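PDB 2B1E: exocyst complex component EXO70 from Saccharomyces cerevisiae, which tethers secretory vesicles to sites of exocytosis as a subunit of the exocyst complex and plays a role in assembling that complex. Local coordinates for residues Lys16-Glu21 with Asp49-Asp54; Lys24-Leu29 with Leu72-Gln77; Lys39-Val44 with Lys80-Gln85; Val44-Asp49 with Leu127-Gly132. One frame throughout, in Å; residues are numbered along the deposited sequence.

Contact 1: Lys16-Glu21 with Asp49-Asp54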
# COMPACT_ATOMS: atom_id res chain seq x y z
N LYS A 16 -41.35 -10.68 -66.34
CA LYS A 16 -41.80 -12.05 -66.17
C LYS A 16 -40.62 -12.97 -65.89
O LYS A 16 -40.64 -13.75 -64.94
CB LYS A 16 -42.55 -12.52 -67.41
CG LYS A 16 -42.98 -13.98 -67.39
CD LYS A 16 -44.00 -14.23 -68.51
CE LYS A 16 -44.34 -15.71 -68.65
NZ LYS A 16 -43.19 -16.49 -69.18
N ASP A 17 -39.58 -12.87 -66.71
CA ASP A 17 -38.42 -13.72 -66.49
C ASP A 17 -37.67 -13.42 -65.20
O ASP A 17 -37.24 -14.34 -64.50
CB ASP A 17 -37.48 -13.64 -67.69
CG ASP A 17 -38.02 -14.39 -68.90
OD1 ASP A 17 -39.05 -15.08 -68.73
OD2 ASP A 17 -37.43 -14.29 -69.99
N LEU A 18 -37.51 -12.13 -64.88
CA LEU A 18 -36.82 -11.74 -63.65
C LEU A 18 -37.61 -12.24 -62.45
O LEU A 18 -37.04 -12.68 -61.45
CB LEU A 18 -36.69 -10.21 -63.57
CG LEU A 18 -35.74 -9.55 -64.58
CD1 LEU A 18 -35.81 -8.04 -64.46
CD2 LEU A 18 -34.33 -10.05 -64.33
N ALA A 19 -38.94 -12.16 -62.55
CA ALA A 19 -39.82 -12.60 -61.48
C ALA A 19 -39.59 -14.09 -61.26
O ALA A 19 -39.43 -14.54 -60.13
CB ALA A 19 -41.27 -12.34 -61.86
N ASN A 20 -39.55 -14.85 -62.35
CA ASN A 20 -39.32 -16.28 -62.24
C ASN A 20 -38.00 -16.55 -61.52
O ASN A 20 -37.93 -17.38 -60.62
CB ASN A 20 -39.30 -16.94 -63.63
CG ASN A 20 -39.17 -18.45 -63.55
OD1 ASN A 20 -40.00 -19.12 -62.93
ND2 ASN A 20 -38.13 -18.98 -64.17
N GLU A 21 -36.94 -15.85 -61.92
CA GLU A 21 -35.63 -16.01 -61.29
C GLU A 21 -35.71 -15.70 -59.80
O GLU A 21 -35.18 -16.44 -58.97
CB GLU A 21 -34.60 -15.07 -61.92
CG GLU A 21 -34.31 -15.38 -63.37
CD GLU A 21 -33.60 -16.70 -63.54
OE1 GLU A 21 -32.52 -16.86 -62.93
OE2 GLU A 21 -34.12 -17.57 -64.27
N ASP A 49 -30.39 -8.27 -54.45
CA ASP A 49 -30.02 -6.89 -54.24
C ASP A 49 -29.56 -6.27 -55.56
O ASP A 49 -30.02 -5.19 -55.94
CB ASP A 49 -28.89 -6.82 -53.21
CG ASP A 49 -29.09 -5.70 -52.22
OD1 ASP A 49 -29.99 -4.87 -52.44
OD2 ASP A 49 -28.34 -5.65 -51.21
N ASP A 50 -28.67 -6.97 -56.25
CA ASP A 50 -28.16 -6.48 -57.53
C ASP A 50 -29.27 -6.45 -58.57
O ASP A 50 -29.35 -5.52 -59.37
CB ASP A 50 -26.98 -7.35 -57.98
CG ASP A 50 -25.77 -7.21 -57.06
OD1 ASP A 50 -24.80 -7.99 -57.20
OD2 ASP A 50 -25.78 -6.32 -56.17
N MET A 51 -30.16 -7.44 -58.56
CA MET A 51 -31.27 -7.46 -59.52
C MET A 51 -32.14 -6.23 -59.28
O MET A 51 -32.48 -5.51 -60.22
CB MET A 51 -32.13 -8.73 -59.35
CG MET A 51 -33.27 -8.86 -60.37
SD MET A 51 -34.36 -10.32 -60.15
CE MET A 51 -33.24 -11.59 -60.76
N LEU A 52 -32.47 -5.97 -58.02
CA LEU A 52 -33.30 -4.83 -57.66
C LEU A 52 -32.66 -3.53 -58.15
O LEU A 52 -33.33 -2.67 -58.72
CB LEU A 52 -33.51 -4.79 -56.15
CG LEU A 52 -34.28 -3.62 -55.54
CD1 LEU A 52 -35.70 -3.60 -56.06
CD2 LEU A 52 -34.29 -3.76 -54.02
N GLU A 53 -31.35 -3.41 -57.94
CA GLU A 53 -30.61 -2.23 -58.37
C GLU A 53 -30.59 -2.10 -59.90
O GLU A 53 -30.80 -1.00 -60.44
CB GLU A 53 -29.18 -2.31 -57.85
CG GLU A 53 -28.33 -1.10 -58.13
CD GLU A 53 -28.88 0.14 -57.49
OE1 GLU A 53 -29.31 0.07 -56.31
OE2 GLU A 53 -28.89 1.20 -58.15
N ASP A 54 -30.35 -3.21 -60.58
CA ASP A 54 -30.29 -3.21 -62.04
C ASP A 54 -31.60 -2.76 -62.71
O ASP A 54 -31.56 -2.04 -63.70
CB ASP A 54 -29.92 -4.61 -62.58
CG ASP A 54 -28.48 -5.01 -62.28
OD1 ASP A 54 -27.62 -4.13 -62.04
OD2 ASP A 54 -28.19 -6.23 -62.31
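The flat groups among Leu18, Glu21 and Met51 are a peptide carbonyl and a carboxylate, with no aromatic ring between them. Beside the Leu18 carbonyl lies the thioether of Met51, its SD 3.8 Å from Leu18 O and its CE 4.0 Å from the same oxygen. The Glu21 carboxylate leaves the interface: CB points toward helix 38-56, but the chain bends at CG (chi2 -68°) and carries OE2 to a salt bridge with Lys24, one turn further along its own helix. Glu21 therefore offers Met51 only the aliphatic base of its side chain, CB standing 3.9 Å from Met51 CE.

Met51 does most of the reaching. Its chain runs straight out from the backbone through CG and SD, and only the last torsion (chi3 -74°) turns the methyl aside, so that CE lies against both Leu18 and Glu21. The side chains of Leu18 and Met51 lie alongside each other, pointing opposite ways; CD2 of Leu18 comes 4.0 Å from CE of Met51, and Leu18 CB lies 4.1 Å from Met51 SD. Such packing joins the first and second long helices of an all-helical domain, 15-30 and 38-56, which run in roughly opposite senses, with Leu18 and Met51 opposite each other at 8.1 Å between CA atoms. The third long helix, 66-94, closes the bundle by laying Ile71 on Leu18 and Leu75 on Met51. Toward the chain's start, Asn10 and Ala13 also touch Leu18, while Asn10 ND2 is hydrogen-bonded to Asp54 OD2 on the second helix.

Contact 2: Lys24-Leu29 with Leu72-Gln77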
# COMPACT_ATOMS: atom_id res chain seq x y z
N LYS A 24 -37.28 -18.48 -57.85
CA LYS A 24 -36.38 -19.60 -57.64
C LYS A 24 -35.43 -19.30 -56.49
O LYS A 24 -35.12 -20.18 -55.68
CB LYS A 24 -35.61 -19.91 -58.93
CG LYS A 24 -36.53 -20.39 -60.06
CD LYS A 24 -35.76 -20.98 -61.24
CE LYS A 24 -35.00 -19.90 -62.01
NZ LYS A 24 -34.20 -20.46 -63.14
N TYR A 25 -34.99 -18.05 -56.39
CA TYR A 25 -34.07 -17.69 -55.31
C TYR A 25 -34.79 -17.75 -53.97
O TYR A 25 -34.18 -18.10 -52.95
CB TYR A 25 -33.49 -16.29 -55.53
CG TYR A 25 -32.55 -16.19 -56.71
CD1 TYR A 25 -31.56 -17.14 -56.91
CD2 TYR A 25 -32.67 -15.15 -57.63
CE1 TYR A 25 -30.69 -17.06 -58.00
CE2 TYR A 25 -31.81 -15.06 -58.73
CZ TYR A 25 -30.83 -16.02 -58.91
OH TYR A 25 -29.99 -15.94 -59.99
N GLU A 26 -36.07 -17.39 -53.95
CA GLU A 26 -36.80 -17.43 -52.69
C GLU A 26 -36.94 -18.87 -52.20
O GLU A 26 -36.88 -19.13 -50.99
CB GLU A 26 -38.19 -16.81 -52.81
CG GLU A 26 -38.93 -16.83 -51.47
CD GLU A 26 -40.10 -15.87 -51.40
OE1 GLU A 26 -40.58 -15.60 -50.27
OE2 GLU A 26 -40.54 -15.38 -52.46
N ILE A 27 -37.14 -19.80 -53.12
CA ILE A 27 -37.28 -21.20 -52.76
C ILE A 27 -35.98 -21.67 -52.10
O ILE A 27 -35.99 -22.37 -51.09
CB ILE A 27 -37.63 -22.06 -54.01
CG1 ILE A 27 -39.06 -21.73 -54.44
CG2 ILE A 27 -37.46 -23.55 -53.69
CD1 ILE A 27 -39.52 -22.40 -55.73
N ILE A 28 -34.86 -21.26 -52.67
CA ILE A 28 -33.56 -21.63 -52.11
C ILE A 28 -33.42 -21.05 -50.70
O ILE A 28 -33.14 -21.77 -49.73
CB ILE A 28 -32.40 -21.11 -52.99
CG1 ILE A 28 -32.46 -21.76 -54.37
CG2 ILE A 28 -31.07 -21.41 -52.31
CD1 ILE A 28 -31.38 -21.31 -55.32
N LEU A 29 -33.63 -19.74 -50.60
CA LEU A 29 -33.51 -19.05 -49.32
C LEU A 29 -34.45 -19.63 -48.25
O LEU A 29 -34.12 -19.63 -47.07
CB LEU A 29 -33.79 -17.56 -49.51
CG LEU A 29 -32.73 -16.78 -50.30
CD1 LEU A 29 -33.24 -15.37 -50.60
CD2 LEU A 29 -31.42 -16.72 -49.49
N LEU A 72 -40.64 -5.17 -57.78
CA LEU A 72 -39.86 -4.27 -56.95
C LEU A 72 -40.14 -4.54 -55.47
O LEU A 72 -39.22 -4.65 -54.65
CB LEU A 72 -40.19 -2.80 -57.25
CG LEU A 72 -39.78 -2.20 -58.61
CD1 LEU A 72 -40.15 -0.70 -58.63
CD2 LEU A 72 -38.30 -2.39 -58.83
N THR A 73 -41.41 -4.64 -55.11
CA THR A 73 -41.78 -4.88 -53.72
C THR A 73 -41.36 -6.29 -53.27
O THR A 73 -40.89 -6.47 -52.15
CB THR A 73 -43.30 -4.70 -53.50
OG1 THR A 73 -43.67 -3.36 -53.84
CG2 THR A 73 -43.67 -4.95 -52.04
N HIS A 74 -41.51 -7.27 -54.16
CA HIS A 74 -41.14 -8.64 -53.83
C HIS A 74 -39.65 -8.73 -53.52
O HIS A 74 -39.25 -9.28 -52.50
CB HIS A 74 -41.49 -9.57 -54.98
CG HIS A 74 -41.19 -11.01 -54.70
ND1 HIS A 74 -40.89 -11.92 -55.69
CD2 HIS A 74 -41.11 -11.69 -53.53
CE1 HIS A 74 -40.64 -13.10 -55.15
NE2 HIS A 74 -40.77 -12.99 -53.83
N LEU A 75 -38.81 -8.18 -54.39
CA LEU A 75 -37.37 -8.19 -54.17
C LEU A 75 -37.03 -7.45 -52.88
O LEU A 75 -36.29 -7.95 -52.04
CB LEU A 75 -36.64 -7.53 -55.36
CG LEU A 75 -36.58 -8.36 -56.65
CD1 LEU A 75 -36.14 -7.47 -57.81
CD2 LEU A 75 -35.60 -9.52 -56.47
N GLU A 76 -37.59 -6.26 -52.70
CA GLU A 76 -37.31 -5.48 -51.50
C GLU A 76 -37.66 -6.26 -50.22
O GLU A 76 -36.85 -6.35 -49.30
CB GLU A 76 -38.06 -4.15 -51.54
CG GLU A 76 -37.67 -3.24 -52.71
CD GLU A 76 -38.57 -2.00 -52.85
OE1 GLU A 76 -39.69 -2.01 -52.29
OE2 GLU A 76 -38.15 -1.03 -53.52
N GLN A 77 -38.86 -6.85 -50.17
CA GLN A 77 -39.27 -7.59 -48.97
C GLN A 77 -38.53 -8.90 -48.74
O GLN A 77 -38.21 -9.22 -47.59
CB GLN A 77 -40.78 -7.83 -48.96
CG GLN A 77 -41.60 -6.54 -48.82
CD GLN A 77 -41.22 -5.73 -47.60
OE1 GLN A 77 -40.98 -6.28 -46.53
NE2 GLN A 77 -41.16 -4.41 -47.75
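Glu26 and His74 meet through a single hydrogen bond, a His-carboxylate pair that bridges helices 15-30 and 66-94 at the surface. NE2 of His74 donates to OE2 of Glu26 over 2.8 Å, with an N-H...O angle of 161°. The acceptor lies almost exactly in the imidazole plane, where the N-H points, whereas from the other partner's standpoint the bond is less regular: OE2 is approached on its syn side, but 34° out of the carboxylate plane.

Both side chains are extended toward the gap. Glu26 has CG anti to the backbone N (chi1 -178°) and stays stretched beyond it, and the His74 ring swings out from a bond that does not itself aim at the other helix. The two helices run in the same general direction, with Glu26 and Leu75 closest at 9.4 Å between CA atoms, as expected of the first and third members of an up-down-up bundle. Leu78 packs on Glu26, and Arg81 forms a salt bridge to OE1.

Each carboxylate oxygen thus has its own nitrogen partner. The negative charge would probably favour a protonated imidazole, although the guanidinium on the other oxygen should weaken that pull.

Contact 3: Lys39-Val44 with Lys80-Gln85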
# COMPACT_ATOMS: atom_id res chain seq x y z
N LYS A 39 -22.34 -18.77 -46.74
CA LYS A 39 -21.78 -17.98 -47.83
C LYS A 39 -22.70 -18.01 -49.06
O LYS A 39 -22.93 -16.97 -49.69
CB LYS A 39 -20.38 -18.50 -48.18
CG LYS A 39 -19.38 -18.38 -47.02
CD LYS A 39 -17.97 -18.79 -47.44
CE LYS A 39 -17.89 -20.26 -47.85
NZ LYS A 39 -18.01 -21.22 -46.70
N GLN A 40 -23.24 -19.19 -49.37
CA GLN A 40 -24.15 -19.35 -50.52
C GLN A 40 -25.43 -18.55 -50.30
O GLN A 40 -26.00 -17.98 -51.24
CB GLN A 40 -24.53 -20.83 -50.71
CG GLN A 40 -23.40 -21.74 -51.17
CD GLN A 40 -22.28 -21.85 -50.17
OE1 GLN A 40 -22.50 -22.01 -48.97
NE2 GLN A 40 -21.04 -21.75 -50.66
N TYR A 41 -25.87 -18.53 -49.05
CA TYR A 41 -27.08 -17.81 -48.66
C TYR A 41 -26.88 -16.31 -48.90
O TYR A 41 -27.70 -15.67 -49.56
CB TYR A 41 -27.41 -18.09 -47.18
CG TYR A 41 -28.75 -17.54 -46.70
CD1 TYR A 41 -29.89 -18.36 -46.64
CD2 TYR A 41 -28.86 -16.22 -46.28
CE1 TYR A 41 -31.11 -17.86 -46.17
CE2 TYR A 41 -30.07 -15.71 -45.82
CZ TYR A 41 -31.19 -16.53 -45.76
OH TYR A 41 -32.38 -16.01 -45.31
N THR A 42 -25.81 -15.73 -48.37
CA THR A 42 -25.60 -14.30 -48.59
C THR A 42 -25.39 -14.00 -50.07
O THR A 42 -25.67 -12.90 -50.53
CB THR A 42 -24.40 -13.74 -47.82
OG1 THR A 42 -23.21 -14.44 -48.19
CG2 THR A 42 -24.63 -13.85 -46.31
N GLN A 43 -24.89 -14.99 -50.81
CA GLN A 43 -24.67 -14.81 -52.23
C GLN A 43 -26.00 -14.67 -52.96
O GLN A 43 -26.14 -13.88 -53.90
CB GLN A 43 -23.87 -15.98 -52.81
CG GLN A 43 -23.38 -15.71 -54.22
CD GLN A 43 -22.61 -14.39 -54.30
OE1 GLN A 43 -21.65 -14.17 -53.56
NE2 GLN A 43 -23.05 -13.52 -55.20
N VAL A 44 -26.99 -15.45 -52.53
CA VAL A 44 -28.31 -15.35 -53.16
C VAL A 44 -28.94 -14.00 -52.82
O VAL A 44 -29.57 -13.36 -53.67
CB VAL A 44 -29.23 -16.49 -52.71
CG1 VAL A 44 -30.66 -16.20 -53.17
CG2 VAL A 44 -28.75 -17.80 -53.31
N LYS A 80 -35.34 -8.07 -47.21
CA LYS A 80 -35.55 -7.68 -45.83
C LYS A 80 -35.72 -8.89 -44.91
O LYS A 80 -35.14 -8.95 -43.82
CB LYS A 80 -36.78 -6.78 -45.72
CG LYS A 80 -36.99 -6.18 -44.34
CD LYS A 80 -38.24 -5.29 -44.30
CE LYS A 80 -38.19 -4.18 -45.33
NZ LYS A 80 -39.46 -3.37 -45.32
N ARG A 81 -36.50 -9.87 -45.35
CA ARG A 81 -36.73 -11.05 -44.52
C ARG A 81 -35.46 -11.88 -44.37
O ARG A 81 -35.14 -12.37 -43.28
CB ARG A 81 -37.84 -11.92 -45.12
CG ARG A 81 -39.20 -11.23 -45.22
CD ARG A 81 -40.31 -12.25 -45.47
NE ARG A 81 -40.30 -12.84 -46.81
CZ ARG A 81 -40.76 -12.23 -47.90
NH1 ARG A 81 -41.26 -11.00 -47.80
NH2 ARG A 81 -40.78 -12.85 -49.08
N SER A 82 -34.72 -12.03 -45.48
CA SER A 82 -33.49 -12.79 -45.46
C SER A 82 -32.43 -12.16 -44.57
O SER A 82 -31.70 -12.86 -43.86
CB SER A 82 -32.97 -12.95 -46.89
OG SER A 82 -33.95 -13.57 -47.71
N GLU A 83 -32.33 -10.83 -44.59
CA GLU A 83 -31.35 -10.15 -43.76
C GLU A 83 -31.75 -10.25 -42.28
O GLU A 83 -30.89 -10.33 -41.41
CB GLU A 83 -31.19 -8.69 -44.21
CG GLU A 83 -30.36 -8.59 -45.50
CD GLU A 83 -30.27 -7.19 -46.10
OE1 GLU A 83 -29.43 -7.00 -47.01
OE2 GLU A 83 -31.01 -6.29 -45.69
N ALA A 84 -33.05 -10.27 -42.00
CA ALA A 84 -33.51 -10.38 -40.62
C ALA A 84 -33.08 -11.76 -40.10
O ALA A 84 -32.74 -11.91 -38.93
CB ALA A 84 -35.03 -10.22 -40.55
N GLN A 85 -33.09 -12.75 -40.98
CA GLN A 85 -32.69 -14.10 -40.61
C GLN A 85 -31.19 -14.15 -40.31
O GLN A 85 -30.74 -14.89 -39.42
CB GLN A 85 -33.04 -15.07 -41.74
CG GLN A 85 -32.54 -16.50 -41.54
CD GLN A 85 -32.99 -17.11 -40.22
OE1 GLN A 85 -34.17 -17.06 -39.86
NE2 GLN A 85 -32.04 -17.70 -39.49
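Tyr41 and Ser82 face each other from helices 38-56 and 66-94, whose backbones run in roughly opposite directions here. The Tyr41 side chain spans the gap, its CG anti to the backbone N (chi1 -172°), and delivers the phenol oxygen against the other helix: OH lies 3.4 Å from Ser82 CA and 3.5 Å from Ser82 CB. One turn further on, Gln85 adds its CB 3.8 Å from the same oxygen before its chain bends away. The carbonyl oxygen of Ser82 sits at the edge of the ring, in its plane, 3.8 Å from CE2. Leu29, Ile33, Val36 and Leu86 also touch Tyr41, setting it among three helices and the short helix 33-36.

Next to Tyr41 in the sequence, Thr42 turns its hydroxyl back on its own helix, where OG1 donates to Lys39 O at 3.0 Å. Gln43 N reaches that carbonyl from the same face, and Thr42 OG1 is also hydrogen-bonded to Trp125 NE1 of helix 117-132.

Although Tyr41 and Ser82 both bear hydroxyls, Ser82 OG is hydrogen-bonded to Leu78 O of its own helix. What Tyr41 meets is chiefly carbon, and the contact rests on close van der Waals packing.

Contact 4: Val44-Asp49 with Leu127-Gly132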
# COMPACT_ATOMS: atom_id res chain seq x y z
N VAL A 44 -26.99 -15.45 -52.53
CA VAL A 44 -28.31 -15.35 -53.16
C VAL A 44 -28.94 -14.00 -52.82
O VAL A 44 -29.57 -13.36 -53.67
CB VAL A 44 -29.23 -16.49 -52.71
CG1 VAL A 44 -30.66 -16.20 -53.17
CG2 VAL A 44 -28.75 -17.80 -53.31
N VAL A 45 -28.78 -13.54 -51.58
CA VAL A 45 -29.34 -12.25 -51.22
C VAL A 45 -28.66 -11.17 -52.08
O VAL A 45 -29.30 -10.22 -52.52
CB VAL A 45 -29.14 -11.96 -49.72
CG1 VAL A 45 -29.74 -10.61 -49.37
CG2 VAL A 45 -29.82 -13.06 -48.88
N HIS A 46 -27.36 -11.32 -52.34
CA HIS A 46 -26.65 -10.34 -53.17
C HIS A 46 -27.27 -10.32 -54.58
O HIS A 46 -27.43 -9.25 -55.18
CB HIS A 46 -25.15 -10.66 -53.30
CG HIS A 46 -24.34 -10.37 -52.06
ND1 HIS A 46 -24.51 -9.23 -51.31
CD2 HIS A 46 -23.33 -11.06 -51.47
CE1 HIS A 46 -23.64 -9.23 -50.32
NE2 HIS A 46 -22.92 -10.33 -50.39
N LYS A 47 -27.61 -11.49 -55.11
CA LYS A 47 -28.21 -11.56 -56.44
C LYS A 47 -29.50 -10.74 -56.48
O LYS A 47 -29.75 -10.01 -57.43
CB LYS A 47 -28.54 -13.02 -56.82
CG LYS A 47 -27.35 -13.87 -57.23
CD LYS A 47 -27.04 -13.69 -58.71
CE LYS A 47 -25.92 -14.62 -59.16
NZ LYS A 47 -25.67 -14.48 -60.63
N LEU A 48 -30.32 -10.88 -55.44
CA LEU A 48 -31.58 -10.15 -55.37
C LEU A 48 -31.35 -8.64 -55.29
O LEU A 48 -32.02 -7.85 -55.95
CB LEU A 48 -32.38 -10.61 -54.16
CG LEU A 48 -32.81 -12.08 -54.16
CD1 LEU A 48 -33.31 -12.45 -52.77
CD2 LEU A 48 -33.89 -12.32 -55.21
N ASP A 49 -30.39 -8.27 -54.45
CA ASP A 49 -30.02 -6.89 -54.24
C ASP A 49 -29.56 -6.27 -55.56
O ASP A 49 -30.02 -5.19 -55.94
CB ASP A 49 -28.89 -6.82 -53.21
CG ASP A 49 -29.09 -5.70 -52.22
OD1 ASP A 49 -29.99 -4.87 -52.44
OD2 ASP A 49 -28.34 -5.65 -51.21
N LEU A 127 -20.72 -9.88 -40.29
CA LEU A 127 -20.31 -8.50 -40.06
C LEU A 127 -19.93 -7.86 -41.39
O LEU A 127 -20.32 -6.73 -41.68
CB LEU A 127 -19.09 -8.44 -39.13
CG LEU A 127 -19.44 -8.63 -37.66
CD1 LEU A 127 -18.19 -8.99 -36.89
CD2 LEU A 127 -20.10 -7.35 -37.11
N ASP A 128 -19.15 -8.59 -42.18
CA ASP A 128 -18.74 -8.10 -43.49
C ASP A 128 -19.94 -7.90 -44.40
O ASP A 128 -20.02 -6.93 -45.14
CB ASP A 128 -17.75 -9.06 -44.15
CG ASP A 128 -16.34 -8.91 -43.60
OD1 ASP A 128 -15.88 -7.76 -43.41
OD2 ASP A 128 -15.68 -9.94 -43.36
N TYR A 129 -20.89 -8.83 -44.34
CA TYR A 129 -22.08 -8.69 -45.16
C TYR A 129 -22.78 -7.35 -44.84
O TYR A 129 -23.08 -6.55 -45.73
CB TYR A 129 -23.07 -9.82 -44.88
CG TYR A 129 -24.38 -9.64 -45.63
CD1 TYR A 129 -24.53 -10.10 -46.94
CD2 TYR A 129 -25.45 -8.94 -45.05
CE1 TYR A 129 -25.71 -9.86 -47.66
CE2 TYR A 129 -26.61 -8.70 -45.76
CZ TYR A 129 -26.74 -9.16 -47.06
OH TYR A 129 -27.90 -8.89 -47.74
N PHE A 130 -23.04 -7.10 -43.56
CA PHE A 130 -23.73 -5.87 -43.20
C PHE A 130 -22.91 -4.60 -43.33
O PHE A 130 -23.46 -3.52 -43.58
CB PHE A 130 -24.35 -6.00 -41.81
CG PHE A 130 -25.60 -6.84 -41.79
CD1 PHE A 130 -26.74 -6.42 -42.47
CD2 PHE A 130 -25.62 -8.06 -41.13
CE1 PHE A 130 -27.90 -7.20 -42.49
CE2 PHE A 130 -26.77 -8.85 -41.14
CZ PHE A 130 -27.91 -8.42 -41.82
N HIS A 131 -21.60 -4.70 -43.17
CA HIS A 131 -20.76 -3.52 -43.36
C HIS A 131 -20.79 -3.24 -44.85
O HIS A 131 -20.72 -2.09 -45.28
CB HIS A 131 -19.33 -3.79 -42.88
CG HIS A 131 -19.15 -3.57 -41.41
ND1 HIS A 131 -18.93 -2.32 -40.86
CD2 HIS A 131 -19.25 -4.42 -40.36
CE1 HIS A 131 -18.89 -2.41 -39.55
NE2 HIS A 131 -19.09 -3.68 -39.21
N GLY A 132 -20.92 -4.30 -45.65
CA GLY A 132 -20.98 -4.14 -47.09
C GLY A 132 -22.29 -3.57 -47.59
O GLY A 132 -22.36 -3.02 -48.70
O HOH W 1 -26.75 -7.79 -50.38
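Tyr129 packs against Val45 and His46 where helix 117-132 crosses the second helix of the N-terminal bundle, extending the all-helical rod beyond its first three long helices. In the apolar part of the contact Val45 and Tyr129 meet at about a right angle, with CG1 of Val45 4.1 Å from CZ of Tyr129. The same methyl also presses unusually close to the phenol oxygen, Val45 CG1 standing 3.0 Å from Tyr129 OH.

The aromatic part is an oblique pairing. The His46 and Tyr129 side chains pass side by side, heading opposite ways, with ring centroids 5.1 Å apart and planes at 31°; CE1 of the imidazole comes 3.4 Å from CE1 of the phenol. Tyr129 arrives there with CG anti to its own N (chi1 175°), which swings the ring out from its helix, across the gap, so that OH ends beside Val45.

The polar part centres on oxygen. Tyr129 OH is probably hydrogen-bonded to Glu83 OE1, so this hydroxyl ties helix 117-132 to helix 66-94. A water molecule ties the remaining groups together: it donates to Asp49 OD2 at 2.8 Å and to Tyr129 OH at 3.1 Å, and lies 2.8 Å from His46 ND1.

Four contacts along one end of a long helical rod illustrate how a bundle is held by pairwise joints between its helices. Contacts 1, 2 and 3 join its three long helices pairwise: first with second, first with third, second with third. Contact 4 brings in helix 117-132. Centres of contacts 1 and 2 are 9 Å apart, those of 2 and 3 are 10 Å apart, and those of 3 and 4 only 7 Å. Between 2 and 3, Leu29 packs with CG 3.6 Å from Val44 CG1 and CD1 3.5 Å from Ser82 OG. Leucines also connect 2 with 4, Leu75 CD2 lying 3.5 Å from Leu48 CD2. Contact 1 is the most distal, about 71 Å from the chain centre.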